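Local coordinates for 3-methyladenine DNA glycosylase (Helicobacter pylori, PDB 1PU8), which probably excises alkylated bases such as 3-methyladenine from DNA, as a base excision repair enzyme of the HhH-GPD superfamily, at residues K12-L17 against V207-Q212; P21-P26 against S194-Y199. All coordinates share one frame; numbering follows the deposited sequence.

In the fold
The two contacts illustrate how one loop, running from helix 4-12 to helix 31-39, can be fastened at two places and still deliver aromatic rings to a ligand. Contact 1 is partly buried and sets the loop's first part against helix 207-212 with apolar side chains, without a hydrogen bond across it. Contact 2 is a surface contact nearer the centre of the chain, where helix 195-203 holds the same loop by a side-chain amide, through one hydrogen bond and a stack on an indole. Their centres are about 14 Å apart, the two helices are consecutive in the chain, and both contacts reach the bound imidazopurine. Glu208 of contact 1 hydrogen-bonds Trp24 of contact 2.

Contact 1: K12-L17 against V207-Q212; sequences KSLDLL and VEFSKQ. With EA1 (3H-imidazo[2,1-I]purine), chain C.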
ATOM      1  N   LYS A  12      -0.914  12.560 -14.626  1.00 14.81           N
ATOM      2  CA  LYS A  12       0.237  12.060 -15.335  1.00 14.91           C
ATOM      3  C   LYS A  12       1.038  13.202 -15.985  1.00 15.54           C
ATOM      4  O   LYS A  12       2.279  13.217 -15.918  1.00 15.57           O
ATOM      5  CB  LYS A  12      -0.215  11.041 -16.368  1.00 14.68           C
ATOM      6  CG  LYS A  12       0.871  10.542 -17.283  1.00 15.61           C
ATOM      7  CD  LYS A  12       1.230   9.105 -17.030  1.00 15.20           C
ATOM      8  CE  LYS A  12       2.244   8.626 -18.063  1.00 16.53           C
ATOM      9  NZ  LYS A  12       3.346   9.617 -18.251  1.00 18.96           N
ATOM     10  N   SER A  13       0.344  14.153 -16.614  1.00 15.35           N
ATOM     11  CA  SER A  13       1.035  15.254 -17.271  1.00 16.12           C
ATOM     12  C   SER A  13       1.743  16.192 -16.275  1.00 16.12           C
ATOM     13  O   SER A  13       2.520  17.048 -16.683  1.00 15.93           O
ATOM     14  CB  SER A  13       0.098  16.024 -18.187  1.00 16.08           C
ATOM     15  OG  SER A  13      -0.825  16.752 -17.413  1.00 17.93           O
ATOM     16  N   LEU A  14       1.497  16.010 -14.977  1.00 16.16           N
ATOM     17  CA  LEU A  14       2.217  16.786 -13.965  1.00 16.47           C
ATOM     18  C   LEU A  14       3.595  16.206 -13.623  1.00 16.73           C
ATOM     19  O   LEU A  14       4.429  16.896 -13.014  1.00 17.10           O
ATOM     20  CB  LEU A  14       1.372  16.980 -12.700  1.00 15.87           C
ATOM     21  CG  LEU A  14       0.064  17.767 -12.826  1.00 14.83           C
ATOM     22  CD1 LEU A  14      -0.724  17.693 -11.525  1.00 12.11           C
ATOM     23  CD2 LEU A  14       0.319  19.227 -13.227  1.00 11.93           C
ATOM     24  N   ASP A  15       3.834  14.950 -14.012  1.00 17.34           N
ATOM     25  CA  ASP A  15       5.134  14.293 -13.809  1.00 17.92           C
ATOM     26  C   ASP A  15       5.518  14.188 -12.325  1.00 17.15           C
ATOM     27  O   ASP A  15       6.675  14.425 -11.928  1.00 16.82           O
ATOM     28  CB  ASP A  15       6.228  15.036 -14.586  1.00 18.63           C
ATOM     29  CG  ASP A  15       6.791  14.216 -15.725  1.00 22.32           C
ATOM     30  OD1 ASP A  15       7.232  13.055 -15.487  1.00 25.03           O
ATOM     31  OD2 ASP A  15       6.830  14.661 -16.897  1.00 26.19           O
ATOM     32  N   LEU A  16       4.527  13.830 -11.523  1.00 16.48           N
ATOM     33  CA  LEU A  16       4.625  13.794 -10.060  1.00 16.22           C
ATOM     34  C   LEU A  16       5.533  12.686  -9.568  1.00 15.64           C
ATOM     35  O   LEU A  16       5.989  12.716  -8.424  1.00 15.89           O
ATOM     36  CB  LEU A  16       3.219  13.632  -9.432  1.00 16.30           C
ATOM     37  CG  LEU A  16       2.181  14.706  -9.786  1.00 15.45           C
ATOM     38  CD1 LEU A  16       0.719  14.184  -9.790  1.00 14.16           C
ATOM     39  CD2 LEU A  16       2.339  15.894  -8.866  1.00 15.81           C
ATOM     40  N   LEU A  17       5.809  11.717 -10.436  1.00 15.27           N
ATOM     41  CA  LEU A  17       6.567  10.539 -10.019  1.00 14.95           C
ATOM     42  C   LEU A  17       7.986  10.547 -10.558  1.00 14.88           C
ATOM     43  O   LEU A  17       8.699   9.555 -10.427  1.00 15.16           O
ATOM     44  CB  LEU A  17       5.821   9.232 -10.377  1.00 13.81           C
ATOM     45  CG  LEU A  17       4.422   9.049  -9.765  1.00 14.14           C
ATOM     46  CD1 LEU A  17       3.880   7.635  -9.944  1.00 11.58           C
ATOM     47  CD2 LEU A  17       4.404   9.436  -8.282  1.00 11.30           C
ATOM     48  N   VAL A 207      -1.408  10.812  -3.925  1.00 13.45           N
ATOM     49  CA  VAL A 207      -0.663  11.098  -2.694  1.00 14.12           C
ATOM     50  C   VAL A 207       0.326  12.240  -2.907  1.00 14.37           C
ATOM     51  O   VAL A 207       0.322  13.203  -2.158  1.00 15.32           O
ATOM     52  CB  VAL A 207       0.079   9.863  -2.137  1.00 14.00           C
ATOM     53  CG1 VAL A 207       0.864  10.242  -0.880  1.00 13.60           C
ATOM     54  CG2 VAL A 207      -0.930   8.753  -1.804  1.00 13.50           C
ATOM     55  N   GLU A 208       1.153  12.133  -3.939  1.00 15.22           N
ATOM     56  CA  GLU A 208       2.138  13.162  -4.235  1.00 15.85           C
ATOM     57  C   GLU A 208       1.467  14.491  -4.533  1.00 16.56           C
ATOM     58  O   GLU A 208       1.845  15.513  -3.948  1.00 17.11           O
ATOM     59  CB  GLU A 208       3.072  12.741  -5.375  1.00 15.59           C
ATOM     60  CG  GLU A 208       3.906  11.488  -5.056  1.00 15.58           C
ATOM     61  CD  GLU A 208       4.986  11.689  -3.989  1.00 13.19           C
ATOM     62  OE1 GLU A 208       5.290  12.831  -3.579  1.00 13.89           O
ATOM     63  OE2 GLU A 208       5.569  10.674  -3.571  1.00 14.60           O
ATOM     64  N   PHE A 209       0.467  14.481  -5.417  1.00 17.28           N
ATOM     65  CA  PHE A 209      -0.305  15.686  -5.721  1.00 17.48           C
ATOM     66  C   PHE A 209      -0.746  16.350  -4.424  1.00 18.35           C
ATOM     67  O   PHE A 209      -0.612  17.575  -4.262  1.00 18.56           O
ATOM     68  CB  PHE A 209      -1.529  15.365  -6.571  1.00 17.07           C
ATOM     69  CG  PHE A 209      -2.422  16.562  -6.833  1.00 16.35           C
ATOM     70  CD1 PHE A 209      -2.271  17.315  -7.990  1.00 14.37           C
ATOM     71  CD2 PHE A 209      -3.401  16.931  -5.915  1.00 12.90           C
ATOM     72  CE1 PHE A 209      -3.089  18.391  -8.233  1.00 16.09           C
ATOM     73  CE2 PHE A 209      -4.228  18.011  -6.142  1.00 13.42           C
ATOM     74  CZ  PHE A 209      -4.077  18.747  -7.305  1.00 15.94           C
ATOM     75  N   SER A 210      -1.241  15.536  -3.501  1.00 19.53           N
ATOM     76  CA  SER A 210      -1.776  16.039  -2.240  1.00 21.34           C
ATOM     77  C   SER A 210      -0.736  16.674  -1.313  1.00 22.42           C
ATOM     78  O   SER A 210      -0.982  17.744  -0.760  1.00 22.48           O
ATOM     79  CB  SER A 210      -2.559  14.952  -1.537  1.00 20.85           C
ATOM     80  OG  SER A 210      -3.497  14.408  -2.449  1.00 22.31           O
ATOM     81  N   LYS A 211       0.418  16.025  -1.172  1.00 24.11           N
ATOM     82  CA  LYS A 211       1.523  16.555  -0.374  1.00 25.45           C
ATOM     83  C   LYS A 211       2.087  17.862  -0.950  1.00 26.46           C
ATOM     84  O   LYS A 211       2.412  18.785  -0.192  1.00 26.65           O
ATOM     85  CB  LYS A 211       2.634  15.502  -0.216  1.00 25.67           C
ATOM     86  CG  LYS A 211       2.143  14.125   0.295  1.00 26.56           C
ATOM     87  CD  LYS A 211       3.125  13.422   1.257  1.00 27.48           C
ATOM     88  CE  LYS A 211       4.048  12.425   0.535  1.00 27.87           C
ATOM     89  NZ  LYS A 211       4.485  11.310   1.429  1.00 28.30           N
ATOM     90  N   GLN A 212       2.183  17.940  -2.281  1.00 27.84           N
ATOM     91  CA  GLN A 212       2.718  19.116  -2.993  1.00 29.38           C
ATOM     92  C   GLN A 212       1.763  20.319  -3.027  1.00 30.11           C
ATOM     93  O   GLN A 212       2.172  21.410  -3.447  1.00 30.54           O
ATOM     94  CB  GLN A 212       3.120  18.764  -4.439  1.00 29.37           C
ATOM     95  CG  GLN A 212       4.547  18.247  -4.654  1.00 31.14           C
ATOM     96  CD  GLN A 212       4.952  18.233  -6.144  1.00 33.46           C
ATOM     97  OE1 GLN A 212       5.432  19.246  -6.680  1.00 34.92           O
ATOM     98  NE2 GLN A 212       4.756  17.092  -6.804  1.00 33.78           N
TER
HETATM   99  N7  EA1 C 219       2.428   7.565   2.027  1.00 42.72           N
HETATM  100  C8  EA1 C 219       1.716   6.445   2.395  1.00 42.67           C
HETATM  101  C5  EA1 C 219       3.400   7.113   1.218  1.00 42.26           C
HETATM  102  C4  EA1 C 219       3.227   5.662   1.127  1.00 41.28           C
HETATM  103  N3  EA1 C 219       4.093   4.820   0.337  1.00 40.79           N
HETATM  104  N9  EA1 C 219       2.194   5.275   1.855  1.00 41.52           N
HETATM  105  C6  EA1 C 219       4.470   7.597   0.483  1.00 43.22           C
HETATM  106  N6  EA1 C 219       4.882   8.879   0.363  1.00 44.14           N
HETATM  107  C11 EA1 C 219       6.053   8.931  -0.521  1.00 44.49           C
HETATM  108  N1  EA1 C 219       5.279   6.733  -0.278  1.00 43.18           N
HETATM  109  C10 EA1 C 219       6.250   7.467  -0.891  1.00 43.53           C
HETATM  110  C2  EA1 C 219       5.099   5.396  -0.344  1.00 42.01           C
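Leu16, in the loop that follows helix 4-12 of this HhH-GPD glycosylase, packs on helix 207-212, where it meets Glu208, Phe209 and Gln212. With CG beside the backbone N (chi1 -58°) the branch is turned to the helix, and the rotation about chi2 parts the methyls: CD1 rests 4.1 Å from Phe209 CB, while CD2 comes to 3.4 Å from Gln212 NE2, a close meeting of methyl and amide nitrogen rather than a polar bond. Leu14 approaches Phe209 differently. Its CD1 arrives at the edge of the ring, near the ring plane and 3.9 Å from Phe209 CD1, while Phe156 meets the same ring edge-to-face.

Glu208 divides its side chain between two tasks. The aliphatic part packs on the loop, with CG 3.9 Å from Leu17 CD2; the bend at chi2 (-69°) then turns the carboxylate from the leucines toward the ligand pocket. There OE2 accepts a hydrogen bond from Trp24 NE1, a link that probably helps to set the indole lying against the ligand, and itself touches the ligand, 3.5 Å from EA1 C11. Lys211 serves the same ligand from three residues further along the helix. Bent at both chi2 and chi3, and salt-bridged to Glu46, it directs its ammonium group to the imidazopurine, where Lys211 NZ donates a hydrogen bond of 2.7 Å to EA1 N6.

Contact 2: P21-P26 against S194-Y199; sequences PAWWWP and SLAQLY. With EA1 (3H-imidazo[2,1-I]purine), chain C.
Trp23 and Gln197 mark the closest backbone approach, their CA atoms 5.9 Å apart, where a type I turn from Pro21 to Trp24 comes up to the first turn of helix 195-203. Ser194 is the N-cap of that helix, its OG accepting from Gln197 N at 3.0 Å, and so helps fix the helix end that meets the indole. From there the Gln197 side chain runs out fully extended, with CG anti to the backbone N (chi1 -172°), and spreads over one face of Trp23. The amide and ring planes are only 11° apart, a stacked arrangement in which Gln197 CG also makes a CH-pi contact 3.8 Å from the centroid of the five-membered ring. At the far end of the indole, Trp23 CH2 packs on Ala196 CB at 3.9 Å.

This loop of the HhH-GPD fold thus has one tryptophan on a helix and the next two at the ligand. Trp24 lays a face over the imidazopurine, the two planes moderately tilted against each other, with Trp24 CZ2 3.2 Å from EA1 C6, whereas Trp25 turns its face to an edge of the base, EA1 N3 standing above the ring centre. Back at the turn, Gln197 NE2 donates to Ala22 O at 3.0 Å, coming from above the carbonyl plane (66° out of it), and the same oxygen also accepts from Arg201 NH1.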
ATOM      1  N   PRO A  21      10.362   5.346  -7.436  1.00 13.46           N
ATOM      2  CA  PRO A  21      10.619   4.039  -8.058  1.00 12.86           C
ATOM      3  C   PRO A  21       9.429   3.614  -8.927  1.00 11.73           C
ATOM      4  O   PRO A  21       8.375   4.239  -8.909  1.00 11.68           O
ATOM      5  CB  PRO A  21      10.816   3.075  -6.867  1.00 13.11           C
ATOM      6  CG  PRO A  21      10.277   3.780  -5.669  1.00 13.44           C
ATOM      7  CD  PRO A  21      10.209   5.265  -5.971  1.00 12.70           C
ATOM      8  N   ALA A  22       9.611   2.550  -9.683  1.00 11.21           N
ATOM      9  CA  ALA A  22       8.616   2.094 -10.647  1.00 10.57           C
ATOM     10  C   ALA A  22       7.190   1.885 -10.075  1.00 10.12           C
ATOM     11  O   ALA A  22       6.216   2.195 -10.752  1.00 10.02           O
ATOM     12  CB  ALA A  22       9.122   0.819 -11.365  1.00 10.18           C
ATOM     13  N   TRP A  23       7.084   1.352  -8.862  1.00  9.29           N
ATOM     14  CA  TRP A  23       5.792   1.119  -8.229  1.00  9.81           C
ATOM     15  C   TRP A  23       5.457   2.154  -7.160  1.00  9.75           C
ATOM     16  O   TRP A  23       4.518   1.956  -6.372  1.00 10.43           O
ATOM     17  CB  TRP A  23       5.739  -0.270  -7.591  1.00 10.08           C
ATOM     18  CG  TRP A  23       5.584  -1.363  -8.565  1.00 10.57           C
ATOM     19  CD1 TRP A  23       6.487  -1.759  -9.505  1.00 10.53           C
ATOM     20  CD2 TRP A  23       4.447  -2.215  -8.710  1.00 10.67           C
ATOM     21  NE1 TRP A  23       5.974  -2.806 -10.230  1.00 10.99           N
ATOM     22  CE2 TRP A  23       4.730  -3.116  -9.752  1.00  9.98           C
ATOM     23  CE3 TRP A  23       3.213  -2.324  -8.047  1.00  9.87           C
ATOM     24  CZ2 TRP A  23       3.817  -4.092 -10.172  1.00 10.02           C
ATOM     25  CZ3 TRP A  23       2.310  -3.301  -8.464  1.00  9.68           C
ATOM     26  CH2 TRP A  23       2.622  -4.170  -9.518  1.00  9.01           C
ATOM     27  N   TRP A  24       6.215   3.248  -7.141  1.00  8.44           N
ATOM     28  CA  TRP A  24       6.019   4.373  -6.217  1.00  8.25           C
ATOM     29  C   TRP A  24       6.381   4.081  -4.787  1.00  8.48           C
ATOM     30  O   TRP A  24       7.241   4.755  -4.233  1.00  8.72           O
ATOM     31  CB  TRP A  24       4.615   4.970  -6.270  1.00  7.50           C
ATOM     32  CG  TRP A  24       4.441   6.094  -5.278  1.00  8.50           C
ATOM     33  CD1 TRP A  24       5.076   7.317  -5.281  1.00  7.00           C
ATOM     34  CD2 TRP A  24       3.602   6.089  -4.121  1.00  7.68           C
ATOM     35  NE1 TRP A  24       4.655   8.067  -4.211  1.00  7.74           N
ATOM     36  CE2 TRP A  24       3.750   7.334  -3.484  1.00  8.33           C
ATOM     37  CE3 TRP A  24       2.718   5.159  -3.566  1.00  8.24           C
ATOM     38  CZ2 TRP A  24       3.041   7.675  -2.330  1.00  9.69           C
ATOM     39  CZ3 TRP A  24       2.012   5.501  -2.420  1.00  8.22           C
ATOM     40  CH2 TRP A  24       2.171   6.747  -1.823  1.00  8.18           C
ATOM     41  N   TRP A  25       5.702   3.102  -4.195  1.00  8.56           N
ATOM     42  CA  TRP A  25       6.046   2.586  -2.889  1.00  9.36           C
ATOM     43  C   TRP A  25       7.458   1.968  -2.921  1.00  9.64           C
ATOM     44  O   TRP A  25       7.715   1.038  -3.678  1.00  9.72           O
ATOM     45  CB  TRP A  25       5.039   1.498  -2.499  1.00  8.82           C
ATOM     46  CG  TRP A  25       4.868   1.304  -1.018  1.00  8.79           C
ATOM     47  CD1 TRP A  25       5.813   0.865  -0.127  1.00 10.16           C
ATOM     48  CD2 TRP A  25       3.676   1.523  -0.259  1.00 10.19           C
ATOM     49  NE1 TRP A  25       5.282   0.804   1.139  1.00 10.28           N
ATOM     50  CE2 TRP A  25       3.969   1.204   1.091  1.00 11.39           C
ATOM     51  CE3 TRP A  25       2.375   1.957  -0.581  1.00 10.59           C
ATOM     52  CZ2 TRP A  25       3.012   1.314   2.123  1.00 10.31           C
ATOM     53  CZ3 TRP A  25       1.418   2.068   0.446  1.00  9.89           C
ATOM     54  CH2 TRP A  25       1.753   1.752   1.781  1.00 10.79           C
ATOM     55  N   PRO A  26       8.370   2.467  -2.087  1.00 10.13           N
ATOM     56  CA  PRO A  26       9.756   1.955  -2.073  1.00 10.08           C
ATOM     57  C   PRO A  26       9.766   0.529  -1.584  1.00 10.00           C
ATOM     58  O   PRO A  26       9.023   0.205  -0.663  1.00  9.32           O
ATOM     59  CB  PRO A  26      10.494   2.868  -1.081  1.00 10.20           C
ATOM     60  CG  PRO A  26       9.439   3.546  -0.289  1.00 11.48           C
ATOM     61  CD  PRO A  26       8.144   3.538  -1.108  1.00 10.53           C
ATOM     62  N   SER A 194       1.816  -3.162 -15.977  1.00 19.11           N
ATOM     63  CA  SER A 194       0.589  -3.871 -15.700  1.00 16.94           C
ATOM     64  C   SER A 194      -0.437  -2.898 -15.169  1.00 15.64           C
ATOM     65  O   SER A 194      -0.113  -1.775 -14.784  1.00 14.99           O
ATOM     66  CB  SER A 194       0.849  -4.955 -14.663  1.00 17.28           C
ATOM     67  OG  SER A 194       1.334  -4.382 -13.463  1.00 15.77           O
ATOM     68  N   LEU A 195      -1.687  -3.333 -15.146  1.00 14.30           N
ATOM     69  CA  LEU A 195      -2.737  -2.555 -14.525  1.00 13.00           C
ATOM     70  C   LEU A 195      -2.486  -2.420 -13.020  1.00 12.81           C
ATOM     71  O   LEU A 195      -2.779  -1.373 -12.437  1.00 12.91           O
ATOM     72  CB  LEU A 195      -4.102  -3.191 -14.788  1.00 12.50           C
ATOM     73  CG  LEU A 195      -5.284  -2.494 -14.098  1.00 11.49           C
ATOM     74  CD1 LEU A 195      -5.397  -1.028 -14.460  1.00  7.03           C
ATOM     75  CD2 LEU A 195      -6.560  -3.270 -14.443  1.00 11.39           C
ATOM     76  N   ALA A 196      -1.946  -3.466 -12.390  1.00 12.14           N
ATOM     77  CA  ALA A 196      -1.631  -3.373 -10.963  1.00 11.62           C
ATOM     78  C   ALA A 196      -0.615  -2.250 -10.733  1.00 11.06           C
ATOM     79  O   ALA A 196      -0.751  -1.487  -9.788  1.00 11.67           O
ATOM     80  CB  ALA A 196      -1.100  -4.702 -10.417  1.00 11.26           C
ATOM     81  N   GLN A 197       0.386  -2.164 -11.604  1.00 10.12           N
ATOM     82  CA  GLN A 197       1.413  -1.130 -11.511  1.00  9.66           C
ATOM     83  C   GLN A 197       0.843   0.264 -11.812  1.00  9.49           C
ATOM     84  O   GLN A 197       1.214   1.249 -11.179  1.00  9.44           O
ATOM     85  CB  GLN A 197       2.602  -1.444 -12.438  1.00  8.87           C
ATOM     86  CG  GLN A 197       3.763  -0.486 -12.208  1.00  7.74           C
ATOM     87  CD  GLN A 197       4.994  -0.780 -13.043  1.00 10.30           C
ATOM     88  OE1 GLN A 197       5.072  -1.804 -13.731  1.00 12.33           O
ATOM     89  NE2 GLN A 197       5.978   0.119 -12.967  1.00  9.51           N
ATOM     90  N   LEU A 198      -0.056   0.335 -12.793  1.00  9.82           N
ATOM     91  CA  LEU A 198      -0.780   1.561 -13.089  1.00  9.96           C
ATOM     92  C   LEU A 198      -1.535   2.070 -11.847  1.00 10.14           C
ATOM     93  O   LEU A 198      -1.447   3.247 -11.515  1.00 10.59           O
ATOM     94  CB  LEU A 198      -1.729   1.371 -14.280  1.00  9.79           C
ATOM     95  CG  LEU A 198      -2.369   2.685 -14.758  1.00 11.62           C
ATOM     96  CD1 LEU A 198      -2.789   2.561 -16.223  1.00 10.17           C
ATOM     97  CD2 LEU A 198      -3.578   3.112 -13.877  1.00 13.38           C
ATOM     98  N   TYR A 199      -2.261   1.190 -11.166  1.00 10.41           N
ATOM     99  CA  TYR A 199      -2.940   1.561  -9.930  1.00 11.20           C
ATOM    100  C   TYR A 199      -1.928   1.942  -8.877  1.00 11.88           C
ATOM    101  O   TYR A 199      -2.120   2.939  -8.188  1.00 12.13           O
ATOM    102  CB  TYR A 199      -3.775   0.406  -9.371  1.00 11.47           C
ATOM    103  CG  TYR A 199      -5.050   0.077 -10.130  1.00 12.33           C
ATOM    104  CD1 TYR A 199      -5.541  -1.238 -10.162  1.00 10.30           C
ATOM    105  CD2 TYR A 199      -5.776   1.075 -10.787  1.00 12.82           C
ATOM    106  CE1 TYR A 199      -6.707  -1.558 -10.850  1.00 13.38           C
ATOM    107  CE2 TYR A 199      -6.947   0.772 -11.470  1.00 12.08           C
ATOM    108  CZ  TYR A 199      -7.406  -0.530 -11.504  1.00 12.46           C
ATOM    109  OH  TYR A 199      -8.568  -0.804 -12.170  1.00 12.81           O
TER
HETATM  110  N7  EA1 C 219       2.428   7.565   2.027  1.00 42.72           N
HETATM  111  C8  EA1 C 219       1.716   6.445   2.395  1.00 42.67           C
HETATM  112  C5  EA1 C 219       3.400   7.113   1.218  1.00 42.26           C
HETATM  113  C4  EA1 C 219       3.227   5.662   1.127  1.00 41.28           C
HETATM  114  N3  EA1 C 219       4.093   4.820   0.337  1.00 40.79           N
HETATM  115  N9  EA1 C 219       2.194   5.275   1.855  1.00 41.52           N
HETATM  116  C6  EA1 C 219       4.470   7.597   0.483  1.00 43.22           C
HETATM  117  N6  EA1 C 219       4.882   8.879   0.363  1.00 44.14           N
HETATM  118  C11 EA1 C 219       6.053   8.931  -0.521  1.00 44.49           C
HETATM  119  N1  EA1 C 219       5.279   6.733  -0.278  1.00 43.18           N
HETATM  120  C10 EA1 C 219       6.250   7.467  -0.891  1.00 43.53           C
HETATM  121  C2  EA1 C 219       5.099   5.396  -0.344  1.00 42.01           C